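Local coordinates for PHD finger protein 14 (Danio rerio, PDB 7D86) that binds histone H3, preferably unmodified, through a PHD–zinc knuckle–PHD module and represses PDGFRA expression, at residues S147-C153 with F182-H188. Residues are numbered along the deposited sequence; the frame is centred on the assembly and turned at random.
With ZN (zinc ion), chain B.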
# COMPACT_ATOMS: atom_id res chain seq x y z
N SER A 147 3.52 10.10 7.93
CA SER A 147 2.82 10.95 8.87
C SER A 147 1.54 11.49 8.27
O SER A 147 1.33 11.46 7.05
CB SER A 147 3.68 12.11 9.34
OG SER A 147 2.91 13.00 10.13
N CYS A 148 0.68 12.01 9.15
CA CYS A 148 -0.54 12.67 8.70
C CYS A 148 -0.18 13.90 7.89
O CYS A 148 0.78 14.61 8.18
CB CYS A 148 -1.40 13.06 9.91
SG CYS A 148 -2.85 14.09 9.54
N ASP A 149 -0.98 14.17 6.85
CA ASP A 149 -0.69 15.26 5.93
C ASP A 149 -1.51 16.52 6.19
O ASP A 149 -1.42 17.47 5.41
CB ASP A 149 -0.90 14.79 4.49
CG ASP A 149 0.24 13.91 4.00
OD1 ASP A 149 1.41 14.27 4.25
OD2 ASP A 149 -0.04 12.85 3.42
N ALA A 150 -2.30 16.55 7.26
CA ALA A 150 -3.10 17.72 7.58
C ALA A 150 -2.25 18.71 8.36
O ALA A 150 -1.53 18.33 9.30
CB ALA A 150 -4.34 17.33 8.38
N GLY A 151 -2.32 19.99 7.97
CA GLY A 151 -1.53 21.04 8.58
C GLY A 151 -0.10 20.66 8.89
O GLY A 151 0.64 20.23 8.00
N MET A 152 0.29 20.79 10.16
CA MET A 152 1.58 20.34 10.64
C MET A 152 1.44 19.16 11.61
O MET A 152 2.25 19.00 12.52
CB MET A 152 2.33 21.50 11.32
CG MET A 152 2.61 22.67 10.39
SD MET A 152 3.85 22.28 9.13
CE MET A 152 2.88 22.44 7.63
N CYS A 153 0.40 18.35 11.41
CA CYS A 153 0.16 17.22 12.29
C CYS A 153 1.30 16.21 12.22
O CYS A 153 1.76 15.85 11.13
CB CYS A 153 -1.16 16.53 11.92
SG CYS A 153 -1.59 15.12 12.98
N PHE A 182 -1.85 10.96 -0.33
CA PHE A 182 -1.75 11.58 0.98
C PHE A 182 -2.50 10.74 2.01
O PHE A 182 -3.31 9.88 1.67
CB PHE A 182 -2.27 13.03 0.96
CG PHE A 182 -3.71 13.14 0.54
CD1 PHE A 182 -4.06 13.15 -0.80
CD2 PHE A 182 -4.71 13.27 1.49
CE1 PHE A 182 -5.38 13.27 -1.19
CE2 PHE A 182 -6.03 13.38 1.11
CZ PHE A 182 -6.37 13.38 -0.23
N ALA A 183 -2.20 11.01 3.27
CA ALA A 183 -2.79 10.28 4.38
C ALA A 183 -3.08 11.23 5.54
O ALA A 183 -2.31 12.15 5.81
CB ALA A 183 -1.86 9.17 4.87
N TYR A 184 -4.19 10.96 6.23
CA TYR A 184 -4.62 11.73 7.39
C TYR A 184 -4.77 10.81 8.59
O TYR A 184 -5.26 9.68 8.45
CB TYR A 184 -5.96 12.44 7.15
CG TYR A 184 -5.96 13.54 6.12
CD1 TYR A 184 -4.90 14.43 6.00
CD2 TYR A 184 -7.05 13.70 5.28
CE1 TYR A 184 -4.93 15.45 5.05
CE2 TYR A 184 -7.10 14.70 4.34
CZ TYR A 184 -6.03 15.57 4.22
OH TYR A 184 -6.09 16.55 3.27
N CYS A 185 -4.39 11.29 9.77
CA CYS A 185 -4.67 10.50 10.95
C CYS A 185 -6.18 10.43 11.18
O CYS A 185 -6.96 11.11 10.50
CB CYS A 185 -3.96 11.09 12.17
SG CYS A 185 -4.66 12.68 12.68
N LYS A 186 -6.59 9.62 12.16
CA LYS A 186 -8.02 9.47 12.42
C LYS A 186 -8.67 10.80 12.80
O LYS A 186 -9.84 11.04 12.47
CB LYS A 186 -8.26 8.45 13.53
CG LYS A 186 -7.84 7.03 13.19
CD LYS A 186 -8.16 6.10 14.35
CE LYS A 186 -7.55 4.73 14.15
NZ LYS A 186 -7.82 3.82 15.30
N GLN A 187 -7.94 11.67 13.50
CA GLN A 187 -8.55 12.93 13.91
C GLN A 187 -8.83 13.84 12.73
O GLN A 187 -9.77 14.63 12.77
CB GLN A 187 -7.66 13.63 14.93
CG GLN A 187 -8.34 14.81 15.62
CD GLN A 187 -7.44 15.51 16.61
OE1 GLN A 187 -6.23 15.25 16.66
NE2 GLN A 187 -8.01 16.40 17.40
N HIS A 188 -8.05 13.72 11.65
CA HIS A 188 -8.13 14.66 10.54
C HIS A 188 -8.71 14.07 9.27
O HIS A 188 -8.80 14.77 8.26
CB HIS A 188 -6.73 15.23 10.27
CG HIS A 188 -6.19 16.04 11.41
ND1 HIS A 188 -4.91 15.88 11.91
CD2 HIS A 188 -6.76 17.02 12.15
CE1 HIS A 188 -4.72 16.72 12.91
NE2 HIS A 188 -5.82 17.43 13.07
ZN ZN B . -3.44 14.44 11.76
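C148 and C153 face C185 and H188 round one zinc ion, and the four side chains complete its coordination shell. The three SG atoms bind the metal together with ND1 of H188, which sits 2.1 Å from the zinc. With chi1 at 172°, the C148 side chain extends away from the backbone N and brings SG to the zinc. That same sulfur accepts two backbone N-H groups. N of C185 reaches SG of C148 at 3.2 Å in a nearly straight bond, and N of A150 meets it from its own loop. These bonds would probably draw some negative charge off the thiolate. The H188 ring turns its edge to SG of C148 and SG of C153; CE1 of H188 is 3.5 Å from SG of C153, which lies in the ring plane. CB of A150 packs against CB of H188 at 3.7 Å.

One residue on from C148, D149 holds the end of strand 181-183 by two bonds. Its backbone N donates to O of A183 at 2.6 Å. Its carboxylate OD2 accepts N of A183 at 2.8 Å on the anti side, 17° out of the carboxylate plane. The Y184 ring turns its CD1–CE1 edge to the 149-150 backbone, and CD1 of Y184 is 3.8 Å from CB of A150. One face of this ring takes CD2 of F182 near its rim. An alanine in place of Y184 would probably open a gap beside the 149-150 backbone and leave CB of A150 and the F182 ring less well packed. The backbone of C148 also pairs with S155, and F182 with S169 of strand 168-170. Together the two segments supply all four ligands, three cysteines and one histidine, of the second zinc site in the second PHD finger of the histone H3-binding PZP module.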